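Local structure of cpftsy (Physcomitrella patens, 4AK9) at residues R74-L78 with A79-K83; N95-K98 with L99-R103. The protein probably acts as the chloroplast receptor for the signal recognition particle, a SIMIBI-class GTPase that helps deliver proteins to the thylakoid membrane. All coordinates share one frame; numbering follows the deposited sequence.

Contact 1: R74-L78 with A79-K83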
ATOM      1  N   ARG A  74       8.418   6.211 -21.051  1.00 25.63           N
ATOM      2  CA  ARG A  74       9.534   5.476 -21.653  1.00 28.70           C
ATOM      3  C   ARG A  74       9.422   5.456 -23.186  1.00 34.14           C
ATOM      4  O   ARG A  74      10.434   5.675 -23.870  1.00 33.54           O
ATOM      5  CB  ARG A  74       9.645   4.025 -21.120  1.00 25.81           C
ATOM      6  CG  ARG A  74       9.829   3.898 -19.595  1.00 28.07           C
ATOM      7  CD  ARG A  74       9.919   2.418 -19.106  1.00 33.80           C
ATOM      8  NE  ARG A  74       9.727   2.333 -17.654  1.00 29.31           N
ATOM      9  CZ  ARG A  74      10.706   2.377 -16.741  1.00 34.51           C
ATOM     10  NH1 ARG A  74      11.975   2.473 -17.129  1.00 30.52           N
ATOM     11  NH2 ARG A  74      10.413   2.316 -15.433  1.00 32.33           N
ATOM     12  N   LYS A  75       8.223   5.169 -23.716  1.00 34.00           N
ATOM     13  CA  LYS A  75       8.009   5.121 -25.181  1.00 37.19           C
ATOM     14  C   LYS A  75       8.208   6.497 -25.808  1.00 38.12           C
ATOM     15  O   LYS A  75       8.827   6.620 -26.870  1.00 42.38           O
ATOM     16  CB  LYS A  75       6.606   4.639 -25.568  1.00 40.26           C
ATOM     17  CG  LYS A  75       6.037   3.510 -24.734  1.00 48.34           C
ATOM     18  CD  LYS A  75       6.517   2.145 -25.169  1.00 48.08           C
ATOM     19  CE  LYS A  75       5.730   1.077 -24.419  1.00 54.62           C
ATOM     20  NZ  LYS A  75       5.982  -0.303 -24.944  1.00 64.43           N
ATOM     21  N   ASP A  76       7.651   7.525 -25.170  1.00 33.69           N
ATOM     22  CA  ASP A  76       7.773   8.894 -25.679  1.00 38.41           C
ATOM     23  C   ASP A  76       9.234   9.360 -25.688  1.00 44.12           C
ATOM     24  O   ASP A  76       9.658  10.135 -26.572  1.00 39.02           O
ATOM     25  CB  ASP A  76       6.894   9.866 -24.870  1.00 39.12           C
ATOM     26  CG  ASP A  76       5.393   9.637 -25.092  1.00 41.92           C
ATOM     27  OD1 ASP A  76       5.023   8.815 -25.960  1.00 49.50           O
ATOM     28  OD2 ASP A  76       4.576  10.288 -24.404  1.00 45.36           O
ATOM     29  N   ILE A  77      10.015   8.891 -24.712  1.00 33.04           N
ATOM     30  CA  ILE A  77      11.443   9.204 -24.705  1.00 37.01           C
ATOM     31  C   ILE A  77      12.166   8.488 -25.846  1.00 40.55           C
ATOM     32  O   ILE A  77      12.963   9.101 -26.576  1.00 42.75           O
ATOM     33  CB  ILE A  77      12.117   8.839 -23.361  1.00 30.81           C
ATOM     34  CG1 ILE A  77      11.682   9.825 -22.276  1.00 29.51           C
ATOM     35  CG2 ILE A  77      13.643   8.874 -23.490  1.00 30.63           C
ATOM     36  CD1 ILE A  77      12.108   9.424 -20.849  1.00 26.72           C
ATOM     37  N   LEU A  78      11.897   7.190 -25.994  1.00 39.24           N
ATOM     38  CA  LEU A  78      12.551   6.385 -27.031  1.00 42.24           C
ATOM     39  C   LEU A  78      12.183   6.912 -28.423  1.00 41.75           C
ATOM     40  O   LEU A  78      12.957   6.748 -29.368  1.00 46.17           O
ATOM     41  CB  LEU A  78      12.162   4.914 -26.874  1.00 40.61           C
ATOM     42  CG  LEU A  78      12.669   3.817 -27.816  1.00 49.92           C
ATOM     43  CD1 LEU A  78      14.071   3.350 -27.448  1.00 49.56           C
ATOM     44  CD2 LEU A  78      11.702   2.642 -27.781  1.00 48.16           C
ATOM     45  N   ALA A  79      11.027   7.576 -28.527  1.00 39.70           N
ATOM     46  CA  ALA A  79      10.500   8.094 -29.796  1.00 44.25           C
ATOM     47  C   ALA A  79      10.948   9.531 -30.092  1.00 47.08           C
ATOM     48  O   ALA A  79      10.663  10.066 -31.164  1.00 51.58           O
ATOM     49  CB  ALA A  79       8.973   8.019 -29.810  1.00 45.07           C
ATOM     50  N   GLY A  80      11.627  10.159 -29.137  1.00 46.13           N
ATOM     51  CA  GLY A  80      12.139  11.504 -29.326  1.00 41.99           C
ATOM     52  C   GLY A  80      11.197  12.628 -28.936  1.00 44.51           C
ATOM     53  O   GLY A  80      11.570  13.805 -29.048  1.00 47.11           O
ATOM     54  N   ARG A  81       9.992  12.285 -28.474  1.00 47.05           N
ATOM     55  CA  ARG A  81       9.009  13.303 -28.082  1.00 42.77           C
ATOM     56  C   ARG A  81       9.371  14.008 -26.773  1.00 42.36           C
ATOM     57  O   ARG A  81       9.029  15.175 -26.571  1.00 44.59           O
ATOM     58  CB  ARG A  81       7.593  12.711 -28.014  1.00 45.82           C
ATOM     59  CG  ARG A  81       7.212  11.927 -29.261  1.00 50.83           C
ATOM     60  CD  ARG A  81       5.729  11.625 -29.324  1.00 54.87           C
ATOM     61  NE  ARG A  81       5.507  10.365 -30.023  1.00 60.07           N
ATOM     62  CZ  ARG A  81       5.414   9.194 -29.404  1.00 57.51           C
ATOM     63  NH1 ARG A  81       5.504   9.153 -28.086  1.00 54.88           N
ATOM     64  NH2 ARG A  81       5.218   8.072 -30.090  1.00 61.92           N
ATOM     65  N   LEU A  82      10.070  13.305 -25.881  1.00 38.03           N
ATOM     66  CA  LEU A  82      10.466  13.895 -24.609  1.00 36.06           C
ATOM     67  C   LEU A  82      11.994  13.939 -24.471  1.00 32.09           C
ATOM     68  O   LEU A  82      12.662  12.910 -24.612  1.00 33.76           O
ATOM     69  CB  LEU A  82       9.865  13.092 -23.428  1.00 35.60           C
ATOM     70  CG  LEU A  82       8.344  12.942 -23.331  1.00 37.20           C
ATOM     71  CD1 LEU A  82       8.014  11.944 -22.194  1.00 29.16           C
ATOM     72  CD2 LEU A  82       7.688  14.296 -23.071  1.00 31.44           C
ATOM     73  N   LYS A  83      12.552  15.102 -24.135  1.00 32.99           N
ATOM     74  CA  LYS A  83      14.011  15.285 -24.142  1.00 34.73           C
ATOM     75  C   LYS A  83      14.528  16.047 -22.965  1.00 37.49           C
ATOM     76  O   LYS A  83      15.670  16.524 -22.970  1.00 36.85           O
ATOM     77  CB  LYS A  83      14.460  16.060 -25.381  1.00 36.62           C
ATOM     78  CG  LYS A  83      14.177  15.389 -26.671  1.00 39.24           C
ATOM     79  CD  LYS A  83      14.565  16.321 -27.788  1.00 48.16           C
ATOM     80  CE  LYS A  83      14.110  15.773 -29.111  1.00 44.71           C
ATOM     81  NZ  LYS A  83      14.702  14.428 -29.347  1.00 44.47           N
TER
HETATM   82  O   HOH W   1      14.254  11.439 -26.365  1.00 36.79           O
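The carbonyl O of Asp-76 is gripped by two consecutive amides of the turn that ends helix 63-78. Leu-82 N reaches it at 3.3 Å, well above the carbonyl plane, and Arg-81 N adds a weak bond. One residue on, Ile-77 O takes Gly-80 N at 3.1 Å, again from above its plane, while Ala-79 N closes the last helical turn on Lys-75 O at 2.9 Å. The Arg-81 N and Gly-80 N bonds make this a Schellman motif; the Leu-82 N bond is additional. Gly-80 stands at its positive-phi position (phi 89°), where any side chain would collide with the carbonyl O of Ala-79, which explains the glycine. A water donates to both Ile-77 O (2.7 Å) and Leu-82 O (2.8 Å), tying the last helical turn to the residue after the motif. Leu-82 itself turns back toward the helix, and its CB meets Ile-77 CG1 at 3.9 Å, the two side chains crossing at about a right angle. Leu-82 CD1 also lies against Asp-76 CB (3.6 Å). With its chain bent at chi3, Arg-81 folds back so that one guanidinium face lies over Ala-79 CB and an edge turns to the Asp-76 carboxylate; the salt bridge modelled between Arg-81 NH1 and Asp-76 OD1 is too short to trust in detail. The whole cap lies at the surface of the helical bundle typical of SRP GTPases, where the chain leaves helix 63-78 and heads for helix 85-101. Ile-77 packs on Leu-49 of helix 45-58 and Ile-88 of helix 85-101, Leu-82 reaches Ala-91 of helix 85-101, and Arg-74 forms salt bridges with Glu-46, Asp-50 and Glu-53 of helix 45-58.

Contact 2: N95-K98 with L99-R103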
ATOM      1  N   ASN A  95      -0.415  12.206 -18.158  1.00 24.10           N
ATOM      2  CA  ASN A  95      -0.752  10.799 -18.166  1.00 23.04           C
ATOM      3  C   ASN A  95      -1.635  10.463 -16.971  1.00 22.58           C
ATOM      4  O   ASN A  95      -2.555   9.657 -17.093  1.00 20.34           O
ATOM      5  CB  ASN A  95       0.487   9.910 -18.135  1.00 26.27           C
ATOM      6  CG  ASN A  95       1.291   9.988 -19.420  1.00 38.56           C
ATOM      7  OD1 ASN A  95       0.801  10.469 -20.447  1.00 40.39           O
ATOM      8  ND2 ASN A  95       2.537   9.512 -19.370  1.00 34.98           N
ATOM      9  N   ILE A  96      -1.380  11.111 -15.838  1.00 20.67           N
ATOM     10  CA  ILE A  96      -2.218  10.877 -14.665  1.00 20.34           C
ATOM     11  C   ILE A  96      -3.601  11.452 -14.907  1.00 19.52           C
ATOM     12  O   ILE A  96      -4.609  10.818 -14.614  1.00 19.42           O
ATOM     13  CB  ILE A  96      -1.585  11.436 -13.364  1.00 19.51           C
ATOM     14  CG1 ILE A  96      -0.326  10.637 -13.054  1.00 17.25           C
ATOM     15  CG2 ILE A  96      -2.587  11.334 -12.200  1.00 20.63           C
ATOM     16  CD1 ILE A  96       0.590  11.275 -12.014  1.00 23.37           C
ATOM     17  N   PHE A  97      -3.666  12.651 -15.479  1.00 20.39           N
ATOM     18  CA  PHE A  97      -4.956  13.213 -15.850  1.00 21.81           C
ATOM     19  C   PHE A  97      -5.731  12.298 -16.808  1.00 22.10           C
ATOM     20  O   PHE A  97      -6.921  12.084 -16.644  1.00 19.69           O
ATOM     21  CB  PHE A  97      -4.785  14.603 -16.468  1.00 18.46           C
ATOM     22  CG  PHE A  97      -6.074  15.211 -16.918  1.00 22.36           C
ATOM     23  CD1 PHE A  97      -6.899  15.839 -16.011  1.00 22.55           C
ATOM     24  CD2 PHE A  97      -6.476  15.127 -18.246  1.00 27.21           C
ATOM     25  CE1 PHE A  97      -8.111  16.385 -16.423  1.00 22.61           C
ATOM     26  CE2 PHE A  97      -7.673  15.688 -18.660  1.00 31.21           C
ATOM     27  CZ  PHE A  97      -8.492  16.314 -17.744  1.00 21.79           C
ATOM     28  N   LYS A  98      -5.050  11.748 -17.811  1.00 20.84           N
ATOM     29  CA  LYS A  98      -5.726  10.844 -18.740  1.00 22.85           C
ATOM     30  C   LYS A  98      -6.269   9.591 -18.080  1.00 23.33           C
ATOM     31  O   LYS A  98      -7.404   9.197 -18.348  1.00 22.39           O
ATOM     32  CB  LYS A  98      -4.791  10.480 -19.894  1.00 25.93           C
ATOM     33  CG  LYS A  98      -4.552  11.665 -20.790  1.00 32.78           C
ATOM     34  CD  LYS A  98      -3.626  11.353 -21.954  1.00 41.12           C
ATOM     35  CE  LYS A  98      -4.266  10.386 -22.958  1.00 53.84           C
ATOM     36  NZ  LYS A  98      -4.117   8.940 -22.598  1.00 54.36           N
ATOM     37  N   LEU A  99      -5.462   8.966 -17.224  1.00 20.66           N
ATOM     38  CA  LEU A  99      -5.904   7.770 -16.520  1.00 19.03           C
ATOM     39  C   LEU A  99      -7.144   8.074 -15.701  1.00 19.56           C
ATOM     40  O   LEU A  99      -8.018   7.218 -15.574  1.00 20.34           O
ATOM     41  CB  LEU A  99      -4.827   7.271 -15.569  1.00 23.46           C
ATOM     42  CG  LEU A  99      -3.655   6.516 -16.175  1.00 29.48           C
ATOM     43  CD1 LEU A  99      -2.925   5.808 -15.027  1.00 30.09           C
ATOM     44  CD2 LEU A  99      -4.165   5.505 -17.196  1.00 33.39           C
ATOM     45  N   LEU A 100      -7.230   9.294 -15.153  1.00 19.65           N
ATOM     46  CA  LEU A 100      -8.374   9.675 -14.302  1.00 19.17           C
ATOM     47  C   LEU A 100      -9.664   9.970 -15.064  1.00 20.40           C
ATOM     48  O   LEU A 100     -10.742  10.008 -14.486  1.00 22.03           O
ATOM     49  CB  LEU A 100      -8.014  10.871 -13.388  1.00 16.51           C
ATOM     50  CG  LEU A 100      -7.079  10.571 -12.196  1.00 18.80           C
ATOM     51  CD1 LEU A 100      -6.499  11.914 -11.646  1.00 18.32           C
ATOM     52  CD2 LEU A 100      -7.847   9.836 -11.094  1.00 17.79           C
ATOM     53  N   THR A 101      -9.555  10.190 -16.371  1.00 23.20           N
ATOM     54  CA  THR A 101     -10.676  10.730 -17.111  1.00 21.76           C
ATOM     55  C   THR A 101     -11.068   9.963 -18.383  1.00 22.97           C
ATOM     56  O   THR A 101     -12.191  10.105 -18.861  1.00 24.83           O
ATOM     57  CB  THR A 101     -10.351  12.174 -17.564  1.00 21.22           C
ATOM     58  OG1 THR A 101      -9.103  12.161 -18.288  1.00 23.97           O
ATOM     59  CG2 THR A 101     -10.233  13.124 -16.366  1.00 21.44           C
ATOM     60  N   GLU A 102     -10.147   9.220 -18.978  1.00 21.56           N
ATOM     61  CA  GLU A 102     -10.429   8.639 -20.300  1.00 27.73           C
ATOM     62  C   GLU A 102     -11.503   7.546 -20.313  1.00 31.95           C
ATOM     63  O   GLU A 102     -12.168   7.353 -21.342  1.00 28.12           O
ATOM     64  CB  GLU A 102      -9.141   8.091 -20.920  1.00 28.30           C
ATOM     65  CG  GLU A 102      -8.637   6.825 -20.207  1.00 32.52           C
ATOM     66  CD  GLU A 102      -7.154   6.556 -20.445  1.00 41.39           C
ATOM     67  OE1 GLU A 102      -6.577   7.159 -21.387  1.00 50.62           O
ATOM     68  OE2 GLU A 102      -6.566   5.729 -19.700  1.00 42.83           O
ATOM     69  N   ARG A 103     -11.689   6.836 -19.198  1.00 21.96           N
ATOM     70  CA  ARG A 103     -12.570   5.676 -19.191  1.00 24.23           C
ATOM     71  C   ARG A 103     -13.850   5.876 -18.353  1.00 24.81           C
ATOM     72  O   ARG A 103     -14.922   5.338 -18.694  1.00 26.36           O
ATOM     73  CB  ARG A 103     -11.774   4.432 -18.724  1.00 22.28           C
ATOM     74  CG  ARG A 103     -12.648   3.218 -18.319  1.00 27.78           C
ATOM     75  CD  ARG A 103     -13.444   2.586 -19.519  1.00 26.20           C
ATOM     76  NE  ARG A 103     -14.132   1.369 -19.085  1.00 23.02           N
ATOM     77  CZ  ARG A 103     -15.307   1.371 -18.463  1.00 23.46           C
ATOM     78  NH1 ARG A 103     -15.929   2.521 -18.231  1.00 25.86           N
ATOM     79  NH2 ARG A 103     -15.879   0.235 -18.071  1.00 24.17           N
TER
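Thr-101 OG1 donates to Phe-97 O at 2.7 Å, one turn back along helix 85-101, from a position tilted 33° out of the carbonyl plane. With chi1 at 54°, the hydroxyl stands between the backbone N and the carbonyl carbon of Thr-101, and the methyl is left to meet the aromatic ring. Thr-101 CG2 sits over one face of Phe-97, 4.1 Å from the ring centroid and offset toward the rim, in a CH-pi contact. The ring comes within range because Phe-97 holds CG opposite its backbone N (chi1 178°), which sends it along the helix toward Thr-101. A valine here would probably leave Phe-97 O with little more than the weak bond from Leu-100 N, the short hydroxyl bond being gone. Next along, Lys-98 O accepts from two amides: Glu-102 N at 2.8 Å, nearly in line with the C=O bond, and Thr-101 N at 3.1 Å from above the carbonyl plane. The side chains of Lys-98 and Glu-102 cross at a slant. Lys-98 bends at chi3 and chi4 to bring NZ to Glu-102 OE1, a salt bridge whose hydrogen bond is weak at 3.3 Å. Glu-102 has CG set between its backbone N and carbonyl carbon, which places CG 3.3 Å from Lys-98 O, and the rest of its chain is extended. Ile-96 and Leu-100 lie side by side and point the same way, Ile-96 CG2 meeting Leu-100 CD1 at 4.0 Å. This stretch is the end of helix 85-101 nearer the GTPase domain. Leu-99 and Asn-95 face helix 63-78; Ile-96 packs on Val-282 and Leu-100 on Val-285 of helix 280-288, Leu-100 also on Phe-312 of helix 309-316; and Phe-97 and Thr-101 both touch Ala-309 of that C-terminal helix.

Overall arrangement
Contact 1 and contact 2 follow each other along the chain, their centres about 19 Å apart and their nearest atoms about 5 Å apart without touching. Contact 1 lies at the surface, about 33 Å from the chain centre, where helix 63-78 ends; backbone amides, a glycine and a water do most of the work there. Contact 2, about 15 Å from that centre, is partly buried near the other end of helix 85-101, and combines an aromatic-methyl contact and buried aliphatic packing with a solvent-side ion pair. Both involve helices 63-78 and 85-101, but contact 2 also meets helices 280-288 and 309-316, joining the helical bundle to the GTPase domain.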